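Local coordinates for gala protein type 1, 3 or 4 (Legionella pneumophila subsp. pneumophila, PDB 4XA9) that probably binds a small GTPase and activates its GTP hydrolysis, using a leucine-rich repeat scaffold of alternating strands and helices, at residues N18-S23 with P33-F38; Q85-D90 with T94-S99; I177-L182 with N196-K201. All blocks are in the same frame, centred on the assembly; numbering follows the deposited sequence. Where two conformers were deposited one is given.

The three contacts follow one another along a leucine-rich repeat solenoid whose strands line up in sequence order in one sheet, with helices packed on it. Contact 1, near the N-terminal end, joins strand 19-21 to helix 32-41; contact 2 joins helix 80-87 to strand 95-97 of the same sheet, with centres about 17 Å apart. Contact 3 lies on the other side of the chain's centre, about 43 Å from contact 1 and 30 Å from contact 2 between centres, where helix 176-184 meets the loop leading to helix 203-207. None touches another; each is local, largely apolar packing, repeated along an elongated solenoid.

Contact 1: N18-S23 with P33-F38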
ATOM      1  N   ASN A  18      -8.119 -25.091   1.983  1.00 21.60           N
ATOM      2  CA  ASN A  18      -6.858 -25.694   2.413  1.00 20.39           C
ATOM      3  C   ASN A  18      -5.787 -24.630   2.566  1.00 19.51           C
ATOM      4  O   ASN A  18      -4.685 -24.716   2.017  1.00 19.38           O
ATOM      5  CB  ASN A  18      -6.422 -26.785   1.437  1.00 19.63           C
ATOM      6  CG  ASN A  18      -7.178 -28.075   1.657  1.00 21.19           C
ATOM      7  OD1 ASN A  18      -7.459 -28.444   2.797  1.00 21.79           O
ATOM      8  ND2 ASN A  18      -7.518 -28.767   0.574  1.00 20.82           N
ATOM      9  N   GLN A  19      -6.151 -23.621   3.336  1.00 18.46           N
ATOM     10  CA  GLN A  19      -5.362 -22.420   3.506  1.00 19.61           C
ATOM     11  C   GLN A  19      -5.272 -22.137   4.996  1.00 20.92           C
ATOM     12  O   GLN A  19      -6.270 -22.252   5.711  1.00 18.46           O
ATOM     13  CB  GLN A  19      -6.012 -21.256   2.744  1.00 25.06           C
ATOM     14  CG  GLN A  19      -5.869 -19.892   3.396  1.00 31.82           C
ATOM     15  CD  GLN A  19      -4.631 -19.177   2.931  1.00 38.17           C
ATOM     16  OE1 GLN A  19      -3.878 -19.701   2.112  1.00 39.52           O
ATOM     17  NE2 GLN A  19      -4.411 -17.973   3.446  1.00 41.27           N
ATOM     18  N   LEU A  20      -4.074 -21.811   5.471  1.00 18.40           N
ATOM     19  CA  LEU A  20      -3.889 -21.443   6.870  1.00 18.19           C
ATOM     20  C   LEU A  20      -3.495 -19.977   6.959  1.00 16.03           C
ATOM     21  O   LEU A  20      -2.469 -19.581   6.413  1.00 17.70           O
ATOM     22  CB  LEU A  20      -2.823 -22.326   7.536  1.00 13.86           C
ATOM     23  CG  LEU A  20      -2.502 -22.083   9.018  1.00 14.43           C
ATOM     24  CD1 LEU A  20      -3.758 -22.153   9.893  1.00 12.41           C
ATOM     25  CD2 LEU A  20      -1.443 -23.084   9.511  1.00 15.07           C
ATOM     26  N   SER A  21      -4.301 -19.178   7.657  1.00 16.11           N
ATOM     27  CA  SER A  21      -4.027 -17.751   7.789  1.00 20.03           C
ATOM     28  C   SER A  21      -3.787 -17.360   9.237  1.00 20.95           C
ATOM     29  O   SER A  21      -4.645 -17.574  10.099  1.00 20.15           O
ATOM     30  CB  SER A  21      -5.179 -16.927   7.211  1.00 25.88           C
ATOM     31  OG  SER A  21      -5.376 -17.239   5.842  1.00 33.06           O
ATOM     32  N   LEU A  22      -2.616 -16.779   9.487  1.00 18.34           N
ATOM     33  CA  LEU A  22      -2.161 -16.456  10.838  1.00 16.79           C
ATOM     34  C   LEU A  22      -1.567 -15.046  10.890  1.00 18.61           C
ATOM     35  O   LEU A  22      -0.551 -14.806  11.537  1.00 21.79           O
ATOM     36  CB  LEU A  22      -1.132 -17.480  11.312  1.00 14.86           C
ATOM     37  CG  LEU A  22      -1.558 -18.952  11.400  1.00 16.78           C
ATOM     38  CD1 LEU A  22      -0.334 -19.843  11.570  1.00 19.68           C
ATOM     39  CD2 LEU A  22      -2.540 -19.166  12.560  1.00 13.25           C
ATOM     40  N   SER A  23      -2.206 -14.116  10.196  1.00 16.28           N
ATOM     41  CA  SER A  23      -1.711 -12.744  10.156  0.53 18.98           C
ATOM     42  C   SER A  23      -2.058 -11.988  11.436  1.00 18.95           C
ATOM     43  O   SER A  23      -3.040 -12.297  12.110  1.00 21.02           O
ATOM     44  CB  SER A  23      -2.268 -11.999   8.938  0.53 17.10           C
ATOM     45  OG  SER A  23      -3.671 -11.857   9.029  0.53 15.61           O
ATOM     46  N   PRO A  33       8.266 -23.934  14.852  1.00 20.72           N
ATOM     47  CA  PRO A  33       8.156 -25.398  14.981  1.00 19.51           C
ATOM     48  C   PRO A  33       6.732 -25.923  15.173  1.00 20.53           C
ATOM     49  O   PRO A  33       6.372 -26.898  14.519  1.00 20.60           O
ATOM     50  CB  PRO A  33       9.012 -25.703  16.218  1.00 18.95           C
ATOM     51  CG  PRO A  33      10.055 -24.645  16.197  1.00 19.12           C
ATOM     52  CD  PRO A  33       9.325 -23.401  15.733  1.00 20.23           C
ATOM     53  N   LEU A  34       5.938 -25.299  16.040  1.00 20.95           N
ATOM     54  CA  LEU A  34       4.550 -25.730  16.225  1.00 18.82           C
ATOM     55  C   LEU A  34       3.768 -25.591  14.925  1.00 17.38           C
ATOM     56  O   LEU A  34       3.027 -26.493  14.535  1.00 17.59           O
ATOM     57  CB  LEU A  34       3.868 -24.929  17.336  1.00 17.89           C
ATOM     58  CG  LEU A  34       2.380 -25.222  17.555  1.00 19.71           C
ATOM     59  CD1 LEU A  34       2.162 -26.689  17.905  1.00 21.07           C
ATOM     60  CD2 LEU A  34       1.828 -24.333  18.654  1.00 20.35           C
ATOM     61  N   LEU A  35       3.933 -24.451  14.264  1.00 17.92           N
ATOM     62  CA  LEU A  35       3.326 -24.226  12.956  1.00 18.74           C
ATOM     63  C   LEU A  35       3.613 -25.372  11.974  1.00 21.63           C
ATOM     64  O   LEU A  35       2.691 -25.928  11.369  1.00 19.54           O
ATOM     65  CB  LEU A  35       3.831 -22.909  12.369  1.00 19.83           C
ATOM     66  CG  LEU A  35       3.468 -22.668  10.907  1.00 21.49           C
ATOM     67  CD1 LEU A  35       1.957 -22.493  10.776  1.00 17.05           C
ATOM     68  CD2 LEU A  35       4.218 -21.463  10.359  1.00 22.02           C
ATOM     69  N   CYS A  36       4.889 -25.722  11.822  1.00 17.72           N
ATOM     70  CA  CYS A  36       5.279 -26.763  10.872  1.00 20.67           C
ATOM     71  C   CYS A  36       4.727 -28.124  11.262  1.00 23.49           C
ATOM     72  O   CYS A  36       4.396 -28.938  10.400  1.00 20.13           O
ATOM     73  CB  CYS A  36       6.801 -26.835  10.746  1.00 19.48           C
ATOM     74  SG  CYS A  36       7.521 -25.364   9.981  1.00 24.46           S
ATOM     75  N   GLU A  37       4.631 -28.371  12.563  1.00 22.44           N
ATOM     76  CA  GLU A  37       4.049 -29.608  13.049  1.00 24.38           C
ATOM     77  C   GLU A  37       2.602 -29.719  12.607  1.00 20.56           C
ATOM     78  O   GLU A  37       2.161 -30.762  12.124  1.00 21.36           O
ATOM     79  CB  GLU A  37       4.139 -29.685  14.572  1.00 28.01           C
ATOM     80  CG  GLU A  37       4.933 -30.857  15.053  1.00 30.89           C
ATOM     81  CD  GLU A  37       4.745 -31.123  16.529  1.00 29.74           C
ATOM     82  OE1 GLU A  37       4.441 -30.170  17.283  1.00 27.43           O
ATOM     83  OE2 GLU A  37       4.892 -32.300  16.920  1.00 29.98           O
ATOM     84  N   PHE A  38       1.860 -28.630  12.772  1.00 19.83           N
ATOM     85  CA  PHE A  38       0.465 -28.598  12.365  1.00 18.96           C
ATOM     86  C   PHE A  38       0.327 -28.793  10.854  1.00 21.71           C
ATOM     87  O   PHE A  38      -0.564 -29.513  10.396  1.00 22.95           O
ATOM     88  CB  PHE A  38      -0.183 -27.281  12.798  1.00 17.30           C
ATOM     89  CG  PHE A  38      -1.653 -27.198  12.507  1.00 19.11           C
ATOM     90  CD1 PHE A  38      -2.583 -27.725  13.397  1.00 20.43           C
ATOM     91  CD2 PHE A  38      -2.112 -26.576  11.356  1.00 18.81           C
ATOM     92  CE1 PHE A  38      -3.935 -27.645  13.139  1.00 21.48           C
ATOM     93  CE2 PHE A  38      -3.461 -26.496  11.089  1.00 20.46           C
ATOM     94  CZ  PHE A  38      -4.377 -27.032  11.985  1.00 20.73           C
TER
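Leu20, Leu22, Leu35 and Phe38 make the whole contact between strand 19-21, with the residue that follows it, and helix 32-41. It is purely apolar, and no hydrogen bond crosses between the two segments.

Leucine meets leucine first. CD1 of Leu35 is the shared point: it lies 3.6 Å from Leu22 CD1 and 3.7 Å from Leu20 CD2, so one methyl of the helix serves two side chains that leave the same side of the chain, two residues apart. In both pairs the side chains run antiparallel and slide alongside each other, overlapping through their terminal methyls. Leu35 does not aim its CB straight at the strand; with CG anti to the backbone N (chi1 170°) the branch swings across, and CD1 closes the distance. Leu22 takes a different rotamer, its CG beside the backbone N (chi1 -60°), and still brings CD1 to the same methyl.

The aromatic part is looser. Phe38, one turn beyond Leu35 on the helix, brings the CD2 side of its ring to Leu20 CD2 at 4.0 Å, approaching at a slant. Leu20 CD2 thus meets Leu35 CD1 and the Phe38 ring at roughly a right angle.

Within the helix, Glu37 N bonds to Pro33 O and Phe38 N to Leu34 O, both at 3.0 Å, while Leu20 and Leu22 make backbone hydrogen bonds to strand 47-49. The arrangement is the strand-to-helix half of a beta-alpha-beta unit in a leucine-rich repeat, with three of its four touching residues buried. Leu9 of helix 6-12 touches Leu20, Leu22 and Phe38, Leu48 of strand 47-49 lies against Leu20, and Leu50 beyond that strand meets Leu35, so helix 6-12, strand 47-49 and the loop after it add to the packing.

Contact 2: Q85-D90 with T94-S99; sequences QWLSED and TTLDVS
Leu87 CD1 carries the contact alone from the helix side. It reaches Val98 CG1 at 3.6 Å and Leu96 CD1 at 3.9 Å, the two partners lying two residues apart on the strand and its continuation. Leu87 and Val98 slide alongside each other in opposite senses, whereas Leu96 lies at a slant to Leu87. With CG anti to the backbone N (chi1 175°), Leu96 extends toward the helix and touches with CD1.

This tight cluster of three buried side chains contrasts with the solvent side of segment 85-90. There Trp86 and Glu89 are exposed and stand well clear of the strand, Glu89 CG resting over one indole face, offset toward its rim. A type I turn runs from Leu87 to Asp90, with Asp90 N bonded to Leu87 O at 3.0 Å.

Apart from both, on the strand's other face, Asp97 OD1 accepts from Ser99 N at 2.9 Å (N-H...O angle 164°), an Asx turn, and from Ser99 OG at 2.8 Å, 24° out of the carboxylate plane. Two donors of Ser99 thus hold OD1, while OD2 bonds to a polar side chain of another protein chain.

Leu72 of strand 71-73, the first strand of the same beta-alpha-beta unit, packs on Leu87 and Leu96, while Leu111 of the following helix 104-113 touches Leu96 and Val98.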
ATOM      1  N   GLN A  85      17.442 -15.139   1.565  1.00 20.87           N
ATOM      2  CA  GLN A  85      18.439 -16.085   1.083  1.00 26.17           C
ATOM      3  C   GLN A  85      18.004 -17.523   1.367  1.00 24.29           C
ATOM      4  O   GLN A  85      18.151 -18.414   0.527  1.00 23.43           O
ATOM      5  CB  GLN A  85      19.800 -15.797   1.721  1.00 34.23           C
ATOM      6  CG  GLN A  85      20.471 -14.542   1.180  1.00 42.61           C
ATOM      7  CD  GLN A  85      21.737 -14.182   1.934  1.00 47.51           C
ATOM      8  OE1 GLN A  85      22.299 -15.008   2.658  1.00 52.11           O
ATOM      9  NE2 GLN A  85      22.186 -12.941   1.779  1.00 47.37           N
ATOM     10  N   TRP A  86      17.463 -17.721   2.548  1.00 19.82           N
ATOM     11  CA  TRP A  86      17.012 -19.013   2.983  1.00 26.92           C
ATOM     12  C   TRP A  86      15.786 -19.519   2.262  1.00 24.36           C
ATOM     13  O   TRP A  86      15.723 -20.629   1.875  1.00 22.04           O
ATOM     14  CB  TRP A  86      16.983 -19.147   4.515  1.00 35.46           C
ATOM     15  CG  TRP A  86      18.312 -19.636   4.832  1.00 50.90           C
ATOM     16  CD1 TRP A  86      19.421 -18.888   4.995  1.00 53.74           C
ATOM     17  CD2 TRP A  86      18.744 -21.008   4.798  1.00 59.36           C
ATOM     18  NE1 TRP A  86      20.500 -19.692   5.115  1.00 59.71           N
ATOM     19  CE2 TRP A  86      20.120 -21.003   5.026  1.00 62.58           C
ATOM     20  CE3 TRP A  86      18.082 -22.235   4.648  1.00 60.84           C
ATOM     21  CZ2 TRP A  86      20.881 -22.186   5.091  1.00 65.52           C
ATOM     22  CZ3 TRP A  86      18.824 -23.415   4.733  1.00 63.13           C
ATOM     23  CH2 TRP A  86      20.212 -23.382   4.935  1.00 64.11           C
ATOM     24  N   LEU A  87      14.826 -18.647   2.098  1.00 18.85           N
ATOM     25  CA  LEU A  87      13.633 -18.978   1.335  1.00 20.19           C
ATOM     26  C   LEU A  87      14.002 -19.444  -0.071  1.00 23.91           C
ATOM     27  O   LEU A  87      13.301 -20.260  -0.666  1.00 23.75           O
ATOM     28  CB  LEU A  87      12.690 -17.775   1.261  1.00 22.86           C
ATOM     29  CG  LEU A  87      11.871 -17.482   2.519  1.00 19.78           C
ATOM     30  CD1 LEU A  87      11.058 -16.197   2.349  1.00 17.33           C
ATOM     31  CD2 LEU A  87      10.959 -18.653   2.821  1.00 16.80           C
ATOM     32  N   SER A  88      15.115 -18.938  -0.600  1.00 23.85           N
ATOM     33  CA  SER A  88      15.504 -19.280  -1.965  1.00 23.13           C
ATOM     34  C   SER A  88      15.920 -20.743  -2.047  1.00 26.72           C
ATOM     35  O   SER A  88      16.042 -21.300  -3.139  1.00 28.35           O
ATOM     36  CB  SER A  88      16.638 -18.378  -2.464  1.00 24.36           C
ATOM     37  OG  SER A  88      17.870 -18.696  -1.842  1.00 27.55           O
ATOM     38  N   GLU A  89      16.121 -21.364  -0.884  1.00 24.76           N
ATOM     39  CA  GLU A  89      16.510 -22.765  -0.810  1.00 26.41           C
ATOM     40  C   GLU A  89      15.301 -23.691  -0.693  1.00 25.45           C
ATOM     41  O   GLU A  89      15.447 -24.920  -0.707  1.00 22.26           O
ATOM     42  CB  GLU A  89      17.442 -23.001   0.383  1.00 33.37           C
ATOM     43  CG  GLU A  89      18.620 -22.038   0.482  1.00 42.73           C
ATOM     44  CD  GLU A  89      19.619 -22.207  -0.643  1.00 52.30           C
ATOM     45  OE1 GLU A  89      19.610 -23.273  -1.294  1.00 55.56           O
ATOM     46  OE2 GLU A  89      20.412 -21.270  -0.876  1.00 57.54           O
ATOM     47  N   ASP A  90      14.107 -23.119  -0.562  1.00 19.95           N
ATOM     48  CA  ASP A  90      12.936 -23.962  -0.376  1.00 20.71           C
ATOM     49  C   ASP A  90      12.558 -24.665  -1.660  1.00 20.72           C
ATOM     50  O   ASP A  90      12.558 -24.068  -2.736  1.00 21.05           O
ATOM     51  CB  ASP A  90      11.740 -23.173   0.142  1.00 20.75           C
ATOM     52  CG  ASP A  90      10.594 -24.085   0.543  1.00 24.53           C
ATOM     53  OD1 ASP A  90      10.568 -24.545   1.707  1.00 24.11           O
ATOM     54  OD2 ASP A  90       9.726 -24.354  -0.307  1.00 24.75           O
ATOM     55  N   THR A  94       6.586 -21.765  -4.965  1.00 18.27           N
ATOM     56  CA  THR A  94       6.575 -21.284  -6.345  1.00 18.70           C
ATOM     57  C   THR A  94       5.958 -19.888  -6.410  1.00 20.16           C
ATOM     58  O   THR A  94       6.233 -19.110  -7.329  1.00 18.62           O
ATOM     59  CB  THR A  94       5.781 -22.229  -7.279  1.00 17.59           C
ATOM     60  OG1 THR A  94       4.445 -22.377  -6.788  1.00 19.62           O
ATOM     61  CG2 THR A  94       6.446 -23.601  -7.365  1.00 18.53           C
ATOM     62  N   THR A  95       5.102 -19.590  -5.436  1.00 17.77           N
ATOM     63  CA  THR A  95       4.486 -18.268  -5.305  1.00 18.34           C
ATOM     64  C   THR A  95       4.844 -17.687  -3.951  1.00 17.99           C
ATOM     65  O   THR A  95       4.498 -18.255  -2.916  1.00 18.54           O
ATOM     66  CB  THR A  95       2.950 -18.327  -5.448  1.00 21.13           C
ATOM     67  OG1 THR A  95       2.611 -18.724  -6.782  1.00 24.61           O
ATOM     68  CG2 THR A  95       2.328 -16.964  -5.167  1.00 22.03           C
ATOM     69  N   LEU A  96       5.545 -16.561  -3.956  1.00 14.80           N
ATOM     70  CA  LEU A  96       6.107 -16.018  -2.724  1.00 16.96           C
ATOM     71  C   LEU A  96       5.839 -14.528  -2.562  1.00 16.13           C
ATOM     72  O   LEU A  96       6.049 -13.749  -3.492  1.00 16.43           O
ATOM     73  CB  LEU A  96       7.618 -16.267  -2.685  1.00 14.66           C
ATOM     74  CG  LEU A  96       8.438 -15.674  -1.534  1.00 16.58           C
ATOM     75  CD1 LEU A  96       8.042 -16.295  -0.191  1.00 14.88           C
ATOM     76  CD2 LEU A  96       9.925 -15.886  -1.799  1.00 16.75           C
ATOM     77  N   ASP A  97       5.381 -14.145  -1.375  1.00 14.58           N
ATOM     78  CA  ASP A  97       5.259 -12.741  -1.007  1.00 16.75           C
ATOM     79  C   ASP A  97       6.212 -12.425   0.145  1.00 19.10           C
ATOM     80  O   ASP A  97       6.011 -12.887   1.266  1.00 19.96           O
ATOM     81  CB  ASP A  97       3.812 -12.409  -0.622  1.00 17.24           C
ATOM     82  CG  ASP A  97       3.584 -10.922  -0.416  1.00 19.50           C
ATOM     83  OD1 ASP A  97       4.574 -10.174  -0.330  1.00 23.45           O
ATOM     84  OD2 ASP A  97       2.414 -10.498  -0.332  1.00 20.47           O
ATOM     85  N   VAL A  98       7.247 -11.637  -0.137  1.00 17.39           N
ATOM     86  CA  VAL A  98       8.187 -11.207   0.896  1.00 15.92           C
ATOM     87  C   VAL A  98       8.184  -9.689   1.031  1.00 18.21           C
ATOM     88  O   VAL A  98       9.173  -9.100   1.469  1.00 20.47           O
ATOM     89  CB  VAL A  98       9.638 -11.667   0.602  1.00 14.60           C
ATOM     90  CG1 VAL A  98       9.778 -13.169   0.790  1.00 15.10           C
ATOM     91  CG2 VAL A  98      10.065 -11.253  -0.802  1.00 13.60           C
ATOM     92  N   SER A  99       7.077  -9.062   0.641  1.00 16.23           N
ATOM     93  CA  SER A  99       6.966  -7.604   0.689  1.00 16.45           C
ATOM     94  C   SER A  99       7.205  -7.087   2.110  1.00 19.57           C
ATOM     95  O   SER A  99       6.899  -7.780   3.079  1.00 18.18           O
ATOM     96  CB  SER A  99       5.591  -7.161   0.185  1.00 16.10           C
ATOM     97  OG  SER A  99       5.349  -7.653  -1.124  1.00 15.99           O
TER

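Contact 3: I177-L182 with N196-K201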
ATOM      1  N   ILE A 177      12.363   7.084 -20.040  1.00 25.89           N
ATOM      2  CA  ILE A 177      13.466   6.236 -20.478  1.00 29.73           C
ATOM      3  C   ILE A 177      13.210   4.762 -20.172  1.00 30.61           C
ATOM      4  O   ILE A 177      13.391   3.890 -21.026  1.00 27.60           O
ATOM      5  CB  ILE A 177      14.788   6.646 -19.804  1.00 32.52           C
ATOM      6  CG1 ILE A 177      15.068   8.133 -20.035  1.00 34.00           C
ATOM      7  CG2 ILE A 177      15.937   5.779 -20.300  1.00 36.05           C
ATOM      8  CD1 ILE A 177      15.164   8.511 -21.487  1.00 36.42           C
ATOM      9  N   GLY A 178      12.800   4.491 -18.939  1.00 28.52           N
ATOM     10  CA  GLY A 178      12.517   3.128 -18.529  1.00 25.97           C
ATOM     11  C   GLY A 178      11.231   2.619 -19.140  1.00 24.07           C
ATOM     12  O   GLY A 178      11.155   1.480 -19.594  1.00 23.84           O
ATOM     13  N   ALA A 179      10.214   3.473 -19.157  1.00 28.51           N
ATOM     14  CA  ALA A 179       8.897   3.079 -19.644  1.00 26.55           C
ATOM     15  C   ALA A 179       8.942   2.718 -21.125  1.00 24.88           C
ATOM     16  O   ALA A 179       8.298   1.762 -21.556  1.00 28.50           O
ATOM     17  CB  ALA A 179       7.885   4.187 -19.395  1.00 24.41           C
ATOM     18  N   ILE A 180       9.708   3.477 -21.901  1.00 21.68           N
ATOM     19  CA  ILE A 180       9.834   3.203 -23.327  1.00 23.39           C
ATOM     20  C   ILE A 180      10.458   1.825 -23.572  1.00 24.94           C
ATOM     21  O   ILE A 180      10.009   1.082 -24.448  1.00 26.36           O
ATOM     22  CB  ILE A 180      10.649   4.307 -24.036  1.00 25.61           C
ATOM     23  CG1 ILE A 180       9.807   5.579 -24.132  1.00 25.55           C
ATOM     24  CG2 ILE A 180      11.062   3.865 -25.439  1.00 28.94           C
ATOM     25  CD1 ILE A 180      10.570   6.810 -24.588  1.00 26.17           C
ATOM     26  N   GLU A 181      11.464   1.458 -22.783  1.00 27.53           N
ATOM     27  CA  GLU A 181      12.085   0.147 -22.958  1.00 31.40           C
ATOM     28  C   GLU A 181      11.119  -0.974 -22.565  1.00 29.36           C
ATOM     29  O   GLU A 181      11.072  -2.018 -23.215  1.00 25.77           O
ATOM     30  CB  GLU A 181      13.387   0.051 -22.158  1.00 35.30           C
ATOM     31  CG  GLU A 181      14.435   1.055 -22.621  1.00 41.56           C
ATOM     32  CD  GLU A 181      14.638   1.034 -24.132  1.00 46.29           C
ATOM     33  OE1 GLU A 181      14.851  -0.063 -24.697  1.00 47.56           O
ATOM     34  OE2 GLU A 181      14.560   2.117 -24.754  1.00 46.39           O
ATOM     35  N   LEU A 182      10.333  -0.751 -21.518  1.00 24.51           N
ATOM     36  CA  LEU A 182       9.291  -1.703 -21.153  1.00 22.74           C
ATOM     37  C   LEU A 182       8.232  -1.807 -22.254  1.00 22.07           C
ATOM     38  O   LEU A 182       7.704  -2.885 -22.519  1.00 21.74           O
ATOM     39  CB  LEU A 182       8.640  -1.306 -19.825  1.00 24.03           C
ATOM     40  CG  LEU A 182       9.470  -1.592 -18.573  1.00 22.46           C
ATOM     41  CD1 LEU A 182       8.830  -0.961 -17.345  1.00 23.85           C
ATOM     42  CD2 LEU A 182       9.638  -3.090 -18.372  1.00 22.21           C
ATOM     43  N   ASN A 196       4.802   7.159 -11.103  1.00 19.01           N
ATOM     44  CA  ASN A 196       6.163   7.303 -11.534  1.00 20.21           C
ATOM     45  C   ASN A 196       6.308   8.700 -12.193  1.00 25.45           C
ATOM     46  O   ASN A 196       5.606   9.561 -11.875  1.00 24.33           O
ATOM     47  CB  ASN A 196       6.573   6.178 -12.460  1.00 19.16           C
ATOM     48  CG  ASN A 196       6.919   4.896 -11.719  1.00 20.04           C
ATOM     49  OD1 ASN A 196       7.650   4.907 -10.778  1.00 18.38           O
ATOM     50  ND2 ASN A 196       6.347   3.814 -12.155  1.00 18.21           N
ATOM     51  N   ALA A 197       7.241   8.877 -13.103  1.00 25.46           N
ATOM     52  CA  ALA A 197       7.406  10.161 -13.786  1.00 25.85           C
ATOM     53  C   ALA A 197       7.243  10.004 -15.287  1.00 25.71           C
ATOM     54  O   ALA A 197       8.008  10.570 -16.063  1.00 27.93           O
ATOM     55  CB  ALA A 197       8.763  10.771 -13.470  1.00 26.50           C
ATOM     56  N   ILE A 198       6.250   9.230 -15.695  1.00 20.59           N
ATOM     57  CA  ILE A 198       6.060   8.921 -17.106  1.00 18.62           C
ATOM     58  C   ILE A 198       5.213   9.991 -17.792  1.00 23.30           C
ATOM     59  O   ILE A 198       4.220  10.458 -17.234  1.00 24.56           O
ATOM     60  CB  ILE A 198       5.429   7.526 -17.257  1.00 20.37           C
ATOM     61  CG1 ILE A 198       6.350   6.483 -16.611  1.00 22.05           C
ATOM     62  CG2 ILE A 198       5.162   7.187 -18.709  1.00 22.41           C
ATOM     63  CD1 ILE A 198       5.809   5.091 -16.647  1.00 24.24           C
ATOM     64  N   THR A 199       5.612  10.394 -18.996  1.00 25.21           N
ATOM     65  CA  THR A 199       4.893  11.461 -19.698  1.00 25.69           C
ATOM     66  C   THR A 199       4.307  10.978 -21.015  1.00 25.05           C
ATOM     67  O   THR A 199       4.325   9.782 -21.312  1.00 23.79           O
ATOM     68  CB  THR A 199       5.800  12.677 -19.992  1.00 25.66           C
ATOM     69  OG1 THR A 199       6.735  12.343 -21.030  1.00 23.53           O
ATOM     70  CG2 THR A 199       6.555  13.101 -18.740  1.00 27.64           C
ATOM     71  N   ASP A 200       3.792  11.921 -21.802  1.00 26.57           N
ATOM     72  CA  ASP A 200       3.265  11.627 -23.132  1.00 24.47           C
ATOM     73  C   ASP A 200       4.317  11.024 -24.059  1.00 22.05           C
ATOM     74  O   ASP A 200       3.978  10.354 -25.027  1.00 22.92           O
ATOM     75  CB  ASP A 200       2.693  12.895 -23.783  1.00 25.50           C
ATOM     76  CG  ASP A 200       1.399  13.347 -23.145  1.00 26.82           C
ATOM     77  OD1 ASP A 200       0.760  12.536 -22.437  1.00 26.04           O
ATOM     78  OD2 ASP A 200       1.011  14.511 -23.360  1.00 28.70           O
ATOM     79  N   LYS A 201       5.588  11.278 -23.767  1.00 24.50           N
ATOM     80  CA  LYS A 201       6.688  10.746 -24.567  1.00 29.51           C
ATOM     81  C   LYS A 201       6.689   9.215 -24.671  1.00 29.22           C
ATOM     82  O   LYS A 201       7.148   8.658 -25.667  1.00 28.45           O
ATOM     83  CB  LYS A 201       8.031  11.206 -23.994  1.00 36.59           C
ATOM     84  CG  LYS A 201       8.818  12.130 -24.902  1.00 44.15           C
ATOM     85  CD  LYS A 201      10.318  11.926 -24.729  1.00 49.86           C
ATOM     86  CE  LYS A 201      10.724  10.508 -25.110  1.00 53.55           C
ATOM     87  NZ  LYS A 201      12.190  10.269 -24.976  1.00 57.24           N
TER
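Ile198 has CG1 beside its backbone N (chi1 -59°) and an extended end (chi2 178°), which carries CD1 to Ala179, although its CB does not point straight at the helix. Lys201 bends at chi2 and chi3, and its outstretched end brings CE and NZ alongside Ile180 CD1.

Two separate touches result. At the first, Ala179 CB points at the loop and meets Ile198 CD1 at 3.6 Å, with Ile198 CG1 at 3.9 Å and CG2 at 4.1 Å; the single small methyl rests against both branches of the isoleucine, which lets the loop lie close, with CA atoms of Ala179 and Ile198 7.0 Å apart. At the second, Ile180 CD1 lies 3.7 Å from Lys201 CE and 3.8 Å from Lys201 NZ, the two chains crossing aslant.

The loop's shape is set by polar bonds beside these touches. Thr199 OG1 accepts from Lys201 N at 3.2 Å (N-H...O angle 156°), an ST turn just ahead of helix 203-207, and is also hydrogen-bonded to Asp176 OD2 at the start of helix 176-184. Asn196, buried, bonds through OD1 to the backbone N of Cys172 and Val174, and through ND2 to Ala169 O, tying this loop to the preceding one of the leucine-rich repeat stack.

Chemically the contact is graded: a buried, wholly aliphatic side at Ala179 and Ile198 gives way to one where the exposed Lys201 lays CE, and less directly NZ, on the buried Ile180, so the lysine packs through its hydrocarbon.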